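Local coordinates for protein fructokinase (Silicibacter sp., PDB 3C8U) that probably transfers the terminal phosphate of ATP to fructose, as a putative P-loop sugar kinase of a fructose transport system, at residues C8-L12 with A45-L51; S28-G32 with N190-I194; V56-G60 with E130-L134; D149-E155 with R198-T204. All blocks are in the same frame, centred on the assembly; numbering follows the deposited sequence. Where two conformers were deposited one is given.

Interaction 1 (C8-L12 with A45-L51)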
loop_
_atom_site.group_PDB
_atom_site.type_symbol
_atom_site.label_atom_id
_atom_site.label_comp_id
_atom_site.label_asym_id
_atom_site.label_seq_id
_atom_site.Cartn_x
_atom_site.Cartn_y
_atom_site.Cartn_z
ATOM N N CYS A 8 8.524 -15.344 -1.818
ATOM C CA CYS A 8 8.265 -15.422 -3.244
ATOM C C CYS A 8 7.596 -16.757 -3.550
ATOM O O CYS A 8 6.569 -16.830 -4.210
ATOM C CB CYS A 8 9.572 -15.249 -4.023
ATOM S SG CYS A 8 9.431 -15.637 -5.753
ATOM N N GLN A 9 8.157 -17.809 -2.974
ATOM C CA GLN A 9 7.691 -19.178 -3.228
ATOM C C GLN A 9 6.287 -19.369 -2.660
ATOM O O GLN A 9 5.426 -19.946 -3.315
ATOM C CB GLN A 9 8.663 -20.223 -2.660
ATOM C CG GLN A 9 8.142 -21.656 -2.721
ATOM C CD GLN A 9 7.948 -22.220 -4.143
ATOM O OE1 GLN A 9 8.486 -21.704 -5.103
ATOM N NE2 GLN A 9 7.164 -23.285 -4.260
ATOM N N GLY A 10 6.051 -18.775 -1.495
ATOM C CA GLY A 10 4.745 -18.863 -0.840
ATOM C C GLY A 10 3.640 -18.190 -1.628
ATOM O O GLY A 10 2.516 -18.684 -1.747
ATOM N N VAL A 11 3.986 -17.063 -2.238
ATOM C CA VAL A 11 3.050 -16.358 -3.115
ATOM C C VAL A 11 2.759 -17.215 -4.326
ATOM O O VAL A 11 1.592 -17.459 -4.682
ATOM C CB VAL A 11 3.587 -14.955 -3.543
ATOM C CG1 VAL A 11 2.715 -14.349 -4.666
ATOM C CG2 VAL A 11 3.643 -14.055 -2.312
ATOM N N LEU A 12 3.816 -17.757 -4.919
ATOM C CA LEU A 12 3.651 -18.550 -6.142
ATOM C C LEU A 12 2.730 -19.761 -5.933
ATOM O O LEU A 12 1.914 -20.103 -6.785
ATOM C CB LEU A 12 4.992 -19.028 -6.707
ATOM C CG LEU A 12 5.896 -17.967 -7.331
ATOM C CD1 LEU A 12 7.179 -18.600 -7.853
ATOM C CD2 LEU A 12 5.168 -17.249 -8.439
ATOM N N ALA A 45 11.544 -10.938 -7.692
ATOM C CA ALA A 45 11.721 -12.362 -7.389
ATOM C C ALA A 45 10.699 -13.169 -8.173
ATOM O O ALA A 45 11.022 -14.190 -8.777
ATOM C CB ALA A 45 11.604 -12.623 -5.881
ATOM N N LEU A 46 9.481 -12.643 -8.231
ATOM C CA LEU A 46 8.374 -13.342 -8.936
ATOM C C LEU A 46 8.623 -13.317 -10.455
ATOM O O LEU A 46 8.476 -14.328 -11.173
ATOM C CB LEU A 46 7.022 -12.715 -8.591
ATOM C CG LEU A 46 6.461 -12.981 -7.169
ATOM C CD1 LEU A 46 5.394 -11.943 -6.822
ATOM C CD2 LEU A 46 5.899 -14.405 -7.027
ATOM N N SER A 47 9.036 -12.153 -10.932
ATOM C CA SER A 47 9.348 -11.995 -12.340
ATOM C C SER A 47 10.406 -13.039 -12.752
ATOM O O SER A 47 10.315 -13.658 -13.827
ATOM C CB SER A 47 9.822 -10.562 -12.652
ATOM O OG SER A 47 8.832 -9.584 -12.299
ATOM N N ALA A 48 11.354 -13.280 -11.868
ATOM C CA ALA A 48 12.491 -14.179 -12.160
ATOM C C ALA A 48 12.026 -15.637 -12.219
ATOM O O ALA A 48 12.722 -16.518 -12.748
ATOM C CB ALA A 48 13.636 -14.013 -11.121
ATOM N N GLN A 49 10.841 -15.868 -11.667
ATOM C CA GLN A 49 10.257 -17.212 -11.613
ATOM C C GLN A 49 9.175 -17.321 -12.661
ATOM O O GLN A 49 8.308 -18.187 -12.574
ATOM C CB GLN A 49 9.653 -17.523 -10.245
ATOM C CG GLN A 49 10.653 -17.583 -9.116
ATOM C CD GLN A 49 11.716 -18.625 -9.287
ATOM O OE1 GLN A 49 11.529 -19.661 -9.923
ATOM N NE2 GLN A 49 12.836 -18.387 -8.643
ATOM N N GLY A 50 9.223 -16.385 -13.601
ATOM C CA GLY A 50 8.372 -16.417 -14.822
ATOM C C GLY A 50 7.004 -15.802 -14.668
ATOM O O GLY A 50 6.097 -16.016 -15.490
ATOM N N LEU A 51 6.845 -15.039 -13.591
ATOM C CA LEU A 51 5.607 -14.295 -13.348
ATOM C C LEU A 51 5.905 -12.802 -13.295
ATOM O O LEU A 51 6.154 -12.273 -12.232
ATOM C CB LEU A 51 4.940 -14.714 -12.029
ATOM C CG LEU A 51 3.959 -15.878 -11.964
ATOM C CD1 LEU A 51 3.504 -16.061 -10.511
ATOM C CD2 LEU A 51 2.766 -15.638 -12.889
#
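C8 of helix 4-14 meets A45 of helix 36-48 through its sulfur. C8 SG lies 3.7 Å from A45 CB and equally far from the A45 carbonyl carbon. It therefore rests on both the methyl and the backbone of that helix. The torsion that places SG opposite the backbone N (chi1 169°) carries the thiol across the gap. No hydrogen bond joins the two segments, so the contact is van der Waals packing throughout.

The other apolar contacts gather round L46. L46 CD2 lies 4.0 Å from C8 SG. L46 CD2 is also 4.0 Å from V11 CG1, and the V11 and L46 side chains cross at about a right angle. L12 runs past L46 in the opposite direction. L12 was deposited in two conformers, and its approach to L51 is too short to trust. In one conformer, L12 CD1 also lies near Q49 CB and CG, at the exposed margin of the contact.

A Schellman motif ends helix 36-48 here. L51 N bonds to L46 O at 3.0 Å, and G50 N bonds to S47 O at 2.9 Å. G50 is the C-prime residue and has positive phi (86°). Q49 N also donates to L46 O, from the face of that carbonyl opposite L51 N. The turn brings the L51 side chain back to the L12 side of the contact.

Beneath the two helices lies the parallel sheet. L46 touches I128 and L51 touches V126, both on strand 126-131. S47 OG bonds to A43 O and to A53 N, tying the end of the helix to the start of strand 53-57.

Interaction 2 (S28-G32 with N190-I194)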
loop_
_atom_site.group_PDB
_atom_site.type_symbol
_atom_site.label_atom_id
_atom_site.label_comp_id
_atom_site.label_asym_id
_atom_site.label_seq_id
_atom_site.Cartn_x
_atom_site.Cartn_y
_atom_site.Cartn_z
ATOM N N SER A 28 0.143 -5.095 2.675
ATOM C CA SER A 28 -0.426 -4.098 3.577
ATOM C C SER A 28 0.523 -3.842 4.729
ATOM O O SER A 28 0.984 -4.762 5.416
ATOM C CB SER A 28 -1.786 -4.529 4.120
ATOM O OG SER A 28 -2.590 -3.421 4.504
ATOM N N GLY A 29 0.837 -2.564 4.883
ATOM C CA GLY A 29 1.626 -2.076 6.005
ATOM C C GLY A 29 0.954 -0.965 6.780
ATOM O O GLY A 29 -0.267 -0.815 6.802
ATOM N N ALA A 30 1.793 -0.229 7.477
ATOM C CA ALA A 30 1.416 0.982 8.181
ATOM C C ALA A 30 2.430 2.070 7.818
ATOM O O ALA A 30 3.502 1.766 7.280
ATOM C CB ALA A 30 1.362 0.739 9.705
ATOM N N PRO A 31 2.074 3.344 8.061
ATOM C CA PRO A 31 3.043 4.413 7.901
ATOM C C PRO A 31 4.313 4.104 8.678
ATOM O O PRO A 31 4.282 3.757 9.864
ATOM C CB PRO A 31 2.321 5.643 8.476
ATOM C CG PRO A 31 0.861 5.305 8.391
ATOM C CD PRO A 31 0.814 3.821 8.656
ATOM N N GLY A 32 5.413 4.222 7.952
ATOM C CA GLY A 32 6.747 3.970 8.476
ATOM C C GLY A 32 7.190 2.535 8.347
ATOM O O GLY A 32 8.251 2.166 8.829
ATOM N N ASN A 190 -2.809 6.775 12.652
ATOM C CA ASN A 190 -3.229 5.899 11.522
ATOM C C ASN A 190 -2.709 4.485 11.740
ATOM O O ASN A 190 -3.395 3.494 11.527
ATOM C CB ASN A 190 -2.736 6.458 10.179
ATOM C CG ASN A 190 -3.445 7.766 9.795
ATOM O OD1 ASN A 190 -4.536 8.073 10.290
ATOM N ND2 ASN A 190 -2.777 8.573 8.988
ATOM N N ALA A 191 -1.461 4.429 12.191
ATOM C CA ALA A 191 -0.797 3.139 12.461
ATOM C C ALA A 191 -1.619 2.396 13.491
ATOM O O ALA A 191 -1.838 1.208 13.405
ATOM C CB ALA A 191 0.655 3.320 12.935
ATOM N N ARG A 192 -2.135 3.170 14.430
ATOM C CA ARG A 192 -2.899 2.647 15.550
ATOM C C ARG A 192 -4.270 2.149 15.068
ATOM O O ARG A 192 -4.719 1.055 15.443
ATOM C CB ARG A 192 -3.033 3.727 16.646
ATOM C CG ARG A 192 -3.182 3.212 18.058
ATOM C CD ARG A 192 -2.570 4.176 19.128
ATOM N NE ARG A 192 -2.787 5.591 18.840
ATOM C CZ ARG A 192 -1.816 6.445 18.509
ATOM N NH1 ARG A 192 -0.553 6.026 18.435
ATOM N NH2 ARG A 192 -2.102 7.719 18.254
ATOM N N ALA A 193 -4.931 2.956 14.230
ATOM C CA ALA A 193 -6.255 2.587 13.651
ATOM C C ALA A 193 -6.140 1.296 12.841
ATOM O O ALA A 193 -7.032 0.427 12.826
ATOM C CB ALA A 193 -6.806 3.741 12.730
ATOM N N ILE A 194 -4.998 1.187 12.175
ATOM C CA ILE A 194 -4.695 0.005 11.351
ATOM C C ILE A 194 -4.588 -1.224 12.240
ATOM O O ILE A 194 -5.190 -2.249 11.961
ATOM C CB ILE A 194 -3.395 0.186 10.527
ATOM C CG1 ILE A 194 -3.687 1.081 9.322
ATOM C CG2 ILE A 194 -2.823 -1.179 10.065
ATOM C CD1 ILE A 194 -2.451 1.794 8.777
#
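G29, A30 and P31 pack against one side of helix 186-195. They lie in the loop after strand 23-28, whose sequence and strand-loop-helix shape fit a P-loop (Walker A), with G34, K35 and S36 further on. No hydrogen bond crosses the contact, and apolar surfaces do the work.

S28 ends the strand and ties the loop to the sheet. Its backbone bonds to I152 and L154, and its OG bonds to L134 N. At G29 the carbonyl O comes to 3.9 Å from I194 CD1. A30 follows, pointing its methyl at the helix. A30 CB lies 4.2 Å from A191 CB and 4.1 Å from I194 CD1, so it touches both side chains. L161 of helix 158-171 touches both A30 and A191.

P31 meets the helix through its CG and CD. P31 CG lies 4.2 Å from N190 CB, and these two side chains cross at about a right angle. P31 CD lies 4.2 Å from A191 CA.

I194 is the residue that all three loop residues share. Its CG1 lies opposite the carbonyl carbon (chi1 -77°), and an extended second torsion (156°) sends CD1 on to the loop. P31 and I194 reach toward each other tip to tip, with P31 CD 3.8 Å from I194 CD1.

Interaction 3 (V56-G60 with E130-L134); sequences VPMDG and EGNYL
This is a parallel beta bridge between P57 and E130, where strands 53-57 and 126-131 run out at the centre of the chain. Strand 53-57 is the outermost strand on this side of the sheet. Two backbone bonds set the register. E130 N donates to V56 O at 3.0 Å. M58 N donates to E130 O at 2.9 Å.

Beyond the bridge the selenomethionine M58 reaches over the second segment. Its CG stands between the backbone N and the carbonyl carbon (chi1 81°). That packs M58 CG closely on G131 CA, at 3.5 Å. Further out, M58 SE lies 4.0 Å from L134 CD2, the two side chains sliding past each other in opposite directions. M58 CE meets the edge of the Y133 ring, 4.2 Å from Y133 CD2. F83, F88 and W141 also touch M58. Y133 N lies near M58 SE, buried with no polar partner in the model.

The side chains of P57 and E130 share a sheet face. E130 OE2 lies 4.0 Å from P57 CG. S36 OG of the probable P-loop bonds to E130 OE2, and S39 OG, further along helix 36-48, bonds to E130 OE1. N132 OD1 bonds to K35 NZ. The contact thus combines E130 and N132, bonded to S36, S39 and K35, with an apolar cluster of M58, Y133 and L134. This is consistent with a place beside a phosphate-binding loop.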
loop_
_atom_site.group_PDB
_atom_site.type_symbol
_atom_site.label_atom_id
_atom_site.label_comp_id
_atom_site.label_asym_id
_atom_site.label_seq_id
_atom_site.Cartn_x
_atom_site.Cartn_y
_atom_site.Cartn_z
ATOM N N VAL A 56 2.118 -1.640 -7.581
ATOM C CA VAL A 56 1.115 -0.588 -7.807
ATOM C C VAL A 56 0.788 0.063 -6.448
ATOM O O VAL A 56 0.107 -0.520 -5.602
ATOM C CB VAL A 56 -0.156 -1.147 -8.474
ATOM C CG1 VAL A 56 -1.282 -0.020 -8.563
ATOM C CG2 VAL A 56 0.169 -1.777 -9.854
ATOM N N PRO A 57 1.316 1.262 -6.191
ATOM C CA PRO A 57 0.942 1.866 -4.908
ATOM C C PRO A 57 -0.443 2.487 -4.872
ATOM O O PRO A 57 -0.941 3.007 -5.882
ATOM C CB PRO A 57 1.979 2.976 -4.744
ATOM C CG PRO A 57 3.012 2.689 -5.719
ATOM C CD PRO A 57 2.384 2.025 -6.840
HETATM N N MSE A 58 -1.032 2.460 -3.684
HETATM C CA MSE A 58 -2.339 3.107 -3.437
HETATM C C MSE A 58 -2.250 4.615 -3.205
HETATM O O MSE A 58 -3.238 5.289 -3.262
HETATM C CB MSE A 58 -3.145 2.404 -2.325
HETATM C CG MSE A 58 -2.835 2.689 -0.921
HETATM SE SE MSE A 58 -4.355 2.244 0.352
HETATM C CE MSE A 58 -5.445 3.722 0.030
ATOM N N ASP A 59 -1.046 5.131 -3.034
ATOM C CA ASP A 59 -0.858 6.524 -2.599
ATOM C C ASP A 59 -1.411 7.545 -3.593
ATOM O O ASP A 59 -1.754 8.681 -3.236
ATOM C CB ASP A 59 0.634 6.840 -2.336
ATOM C CG ASP A 59 1.052 6.556 -0.908
ATOM O OD1 ASP A 59 0.174 6.346 -0.028
ATOM O OD2 ASP A 59 2.274 6.570 -0.653
ATOM N N GLY A 60 -1.457 7.125 -4.843
ATOM C CA GLY A 60 -1.906 7.990 -5.946
ATOM C C GLY A 60 -3.358 8.372 -5.779
ATOM O O GLY A 60 -3.884 9.235 -6.480
ATOM N N GLU A 130 0.270 -2.172 -3.051
ATOM C CA GLU A 130 0.833 -1.840 -1.763
ATOM C C GLU A 130 0.161 -0.614 -1.179
ATOM O O GLU A 130 -0.081 0.374 -1.848
ATOM C CB GLU A 130 2.377 -1.720 -1.807
ATOM C CG GLU A 130 2.904 -0.467 -2.404
ATOM C CD GLU A 130 4.401 -0.302 -2.266
ATOM O OE1 GLU A 130 5.067 -1.202 -1.726
ATOM O OE2 GLU A 130 4.914 0.726 -2.757
ATOM N N GLY A 131 -0.184 -0.734 0.092
ATOM C CA GLY A 131 -0.804 0.391 0.841
ATOM C C GLY A 131 -0.991 0.130 2.316
ATOM O O GLY A 131 -0.714 -0.937 2.815
ATOM N N ASN A 132 -1.545 1.107 3.006
ATOM C CA ASN A 132 -1.761 0.990 4.440
ATOM C C ASN A 132 -3.081 0.315 4.809
ATOM O O ASN A 132 -3.226 -0.190 5.908
ATOM C CB ASN A 132 -1.652 2.377 5.085
ATOM C CG ASN A 132 -0.268 2.975 4.917
ATOM O OD1 ASN A 132 0.744 2.260 5.024
ATOM N ND2 ASN A 132 -0.207 4.256 4.656
ATOM N N TYR A 133 -4.049 0.355 3.887
ATOM C CA TYR A 133 -5.441 -0.038 4.187
ATOM C C TYR A 133 -5.977 -1.194 3.362
ATOM O O TYR A 133 -7.149 -1.188 2.994
ATOM C CB TYR A 133 -6.382 1.177 4.052
ATOM C CG TYR A 133 -5.891 2.350 4.874
ATOM C CD1 TYR A 133 -5.809 2.260 6.261
ATOM C CD2 TYR A 133 -5.474 3.525 4.272
ATOM C CE1 TYR A 133 -5.331 3.318 7.020
ATOM C CE2 TYR A 133 -4.995 4.584 5.027
ATOM C CZ TYR A 133 -4.928 4.476 6.394
ATOM O OH TYR A 133 -4.446 5.537 7.142
ATOM N N LEU A 134 -5.124 -2.199 3.122
ATOM C CA LEU A 134 -5.476 -3.325 2.253
ATOM C C LEU A 134 -6.060 -4.520 2.979
ATOM O O LEU A 134 -6.592 -5.438 2.348
ATOM C CB LEU A 134 -4.290 -3.744 1.388
ATOM C CG LEU A 134 -3.684 -2.618 0.508
ATOM C CD1 LEU A 134 -2.700 -3.266 -0.492
ATOM C CD2 LEU A 134 -4.734 -1.725 -0.219
#

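Interaction 4 (D149-E155 with R198-T204); sequences DVSIRLE and RLPADLT
Strand 203-205, at one edge of the parallel sheet, pairs here with strand 150-154. I152 pairs with L203, and R153 with T204. R153 N donates to L203 O at 2.9 Å, and L203 N to S151 O at 3.0 Å. Just before the strand, D202 and S151 are joined by two good bonds and a weak one from D202 N to S151 O. S151 N donates to D202 OD2 at 2.8 Å, and D202 N to S151 OG at 3.0 Å.

At the other end of this parallel pair, R153 holds loop 198-202. A bend at chi3 (-73°) turns its guanidinium so that R153 NH1 (3.0 Å) and R153 NH2 (2.8 Å) both donate to L199 O, which lies in the guanidinium plane. The R198 guanidinium stacks on R153, planes 26° apart. R198 NH1 and NH2 grip the E155 carboxylate end-on, nearly coplanar with it (18°). R198 NH1 lies 3.0 Å from E155 OE2, and E195 is its second salt-bridge partner. These carboxylates probably offset the like charges of the stack. With an alanine in place of R153, L199 O would probably lose both guanidinium donors and R198 its stacking partner. Water 3 links R153 NH1 to T204 OG1.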
loop_
_atom_site.group_PDB
_atom_site.type_symbol
_atom_site.label_atom_id
_atom_site.label_comp_id
_atom_site.label_asym_id
_atom_site.label_seq_id
_atom_site.Cartn_x
_atom_site.Cartn_y
_atom_site.Cartn_z
ATOM N N ASP A 149 -5.785 -11.977 -4.579
ATOM C CA ASP A 149 -5.538 -13.398 -4.780
ATOM C C ASP A 149 -4.666 -13.966 -3.689
ATOM O O ASP A 149 -4.849 -15.096 -3.243
ATOM C CB ASP A 149 -4.979 -13.667 -6.182
ATOM C CG ASP A 149 -5.974 -13.295 -7.258
ATOM O OD1 ASP A 149 -7.065 -13.918 -7.341
ATOM O OD2 ASP A 149 -5.659 -12.396 -8.051
ATOM N N VAL A 150 -3.707 -13.150 -3.264
ATOM C CA VAL A 150 -2.824 -13.466 -2.136
ATOM C C VAL A 150 -2.650 -12.164 -1.366
ATOM O O VAL A 150 -2.574 -11.084 -1.944
ATOM C CB VAL A 150 -1.426 -14.033 -2.558
ATOM C CG1 VAL A 150 -0.541 -14.366 -1.331
ATOM C CG2 VAL A 150 -1.570 -15.265 -3.498
ATOM N N SER A 151 -2.644 -12.265 -0.062
ATOM C CA SER A 151 -2.424 -11.096 0.774
ATOM C C SER A 151 -1.322 -11.325 1.790
ATOM O O SER A 151 -1.138 -12.429 2.362
ATOM C CB SER A 151 -3.714 -10.685 1.469
ATOM O OG SER A 151 -3.985 -11.573 2.545
ATOM N N ILE A 152 -0.572 -10.247 1.962
ATOM C CA ILE A 152 0.594 -10.179 2.834
ATOM C C ILE A 152 0.475 -8.987 3.775
ATOM O O ILE A 152 0.264 -7.850 3.354
ATOM C CB ILE A 152 1.924 -10.001 2.049
ATOM C CG1 ILE A 152 2.059 -11.040 0.940
ATOM C CG2 ILE A 152 3.140 -10.012 3.032
ATOM C CD1 ILE A 152 3.157 -10.753 -0.085
ATOM N N ARG A 153 0.621 -9.270 5.057
ATOM C CA ARG A 153 0.754 -8.223 6.056
ATOM C C ARG A 153 2.206 -8.077 6.455
ATOM O O ARG A 153 2.882 -9.044 6.807
ATOM C CB ARG A 153 -0.109 -8.491 7.281
ATOM C CG ARG A 153 0.329 -7.657 8.497
ATOM C CD ARG A 153 -0.616 -7.872 9.669
ATOM N NE ARG A 153 -1.875 -7.200 9.425
ATOM C CZ ARG A 153 -3.019 -7.822 9.204
ATOM N NH1 ARG A 153 -3.057 -9.158 9.251
ATOM N NH2 ARG A 153 -4.123 -7.106 8.965
ATOM N N LEU A 154 2.675 -6.841 6.319
ATOM C CA LEU A 154 3.985 -6.413 6.805
ATOM C C LEU A 154 3.818 -5.974 8.260
ATOM O O LEU A 154 3.183 -4.991 8.560
ATOM C CB LEU A 154 4.549 -5.299 5.908
ATOM C CG LEU A 154 5.862 -4.620 6.303
ATOM C CD1 LEU A 154 6.909 -5.626 6.771
ATOM C CD2 LEU A 154 6.390 -3.766 5.128
ATOM N N GLU A 155 4.348 -6.781 9.164
ATOM C CA GLU A 155 4.203 -6.557 10.609
ATOM C C GLU A 155 5.435 -5.896 11.227
ATOM O O GLU A 155 6.521 -6.455 11.238
ATOM C CB GLU A 155 3.972 -7.897 11.304
ATOM C CG GLU A 155 3.532 -7.757 12.692
ATOM C CD GLU A 155 2.075 -7.482 12.741
ATOM O OE1 GLU A 155 1.317 -8.323 12.215
ATOM O OE2 GLU A 155 1.694 -6.426 13.288
ATOM N N ARG A 198 -7.522 -5.045 12.056
ATOM C CA ARG A 198 -6.782 -5.987 11.222
ATOM C C ARG A 198 -7.670 -7.073 10.623
ATOM O O ARG A 198 -8.416 -7.729 11.340
ATOM C CB ARG A 198 -5.678 -6.648 12.064
ATOM C CG ARG A 198 -4.681 -5.687 12.682
ATOM C CD ARG A 198 -3.918 -6.344 13.808
ATOM N NE ARG A 198 -3.396 -7.640 13.399
ATOM C CZ ARG A 198 -2.119 -7.876 13.147
ATOM N NH1 ARG A 198 -1.231 -6.903 13.298
ATOM N NH2 ARG A 198 -1.729 -9.087 12.758
ATOM N N LEU A 199 -7.590 -7.255 9.300
ATOM C CA LEU A 199 -8.181 -8.424 8.665
ATOM C C LEU A 199 -7.067 -9.468 8.460
ATOM O O LEU A 199 -5.897 -9.135 8.364
ATOM C CB LEU A 199 -8.878 -8.077 7.341
ATOM C CG LEU A 199 -10.126 -7.186 7.456
ATOM C CD1 LEU A 199 -10.634 -6.795 6.043
ATOM C CD2 LEU A 199 -11.207 -7.874 8.290
ATOM N N PRO A 200 -7.423 -10.746 8.420
ATOM C CA PRO A 200 -6.370 -11.752 8.326
ATOM C C PRO A 200 -5.664 -11.804 6.971
ATOM O O PRO A 200 -6.264 -11.584 5.944
ATOM C CB PRO A 200 -7.117 -13.057 8.615
ATOM C CG PRO A 200 -8.503 -12.815 8.344
ATOM C CD PRO A 200 -8.767 -11.340 8.498
ATOM N N ALA A 201 -4.375 -12.080 7.013
ATOM C CA ALA A 201 -3.521 -12.114 5.812
ATOM C C ALA A 201 -3.156 -13.537 5.510
ATOM O O ALA A 201 -3.133 -14.369 6.415
ATOM C CB ALA A 201 -2.249 -11.289 6.038
ATOM N N ASP A 202 -2.847 -13.807 4.246
ATOM C CA ASP A 202 -2.471 -15.158 3.830
ATOM C C ASP A 202 -1.103 -15.461 4.380
ATOM O O ASP A 202 -0.812 -16.564 4.795
ATOM C CB ASP A 202 -2.469 -15.323 2.306
ATOM C CG ASP A 202 -3.848 -15.259 1.728
ATOM O OD1 ASP A 202 -4.782 -15.803 2.365
ATOM O OD2 ASP A 202 -4.019 -14.631 0.670
ATOM N N LEU A 203 -0.292 -14.425 4.379
ATOM C CA LEU A 203 1.121 -14.482 4.728
ATOM C C LEU A 203 1.524 -13.259 5.516
ATOM O O LEU A 203 1.056 -12.174 5.269
ATOM C CB LEU A 203 1.975 -14.566 3.448
ATOM C CG LEU A 203 1.865 -15.835 2.578
ATOM C CD1 LEU A 203 2.379 -15.536 1.162
ATOM C CD2 LEU A 203 2.634 -16.976 3.209
ATOM N N THR A 204 2.381 -13.450 6.498
ATOM C CA THR A 204 2.854 -12.329 7.326
ATOM C C THR A 204 4.355 -12.305 7.345
ATOM O O THR A 204 5.024 -13.309 7.586
ATOM C CB THR A 204 2.335 -12.424 8.799
ATOM O OG1 THR A 204 0.910 -12.594 8.810
ATOM C CG2 THR A 204 2.716 -11.198 9.599
HETATM O O HOH W 1 -4.134 -17.055 -1.007
HETATM O O HOH W 2 -6.472 -12.058 3.071
HETATM O O HOH W 3 -1.072 -11.272 10.213
#

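Interactions 3 and 4 mark opposite edges of one five-stranded parallel sheet, with centres about 14 Å apart. Strand 23-28 lies between them and runs into interaction 2, where S28 joins it to both. The centre of interaction 2 is about 11 Å from that of interaction 3 and 13 Å from that of interaction 4. Interaction 1 lies farther off, its centre about 26 Å from that of interaction 2, and reaches interaction 4 through V11 against I152 and L203. Along the chain, interactions 1, 3 and 4 follow in series. The segments of interaction 2 alternate with those of 1 and of 4, and interaction 3 falls between them. The probable P-loop sits where central strands end, with flanking helices packed around it.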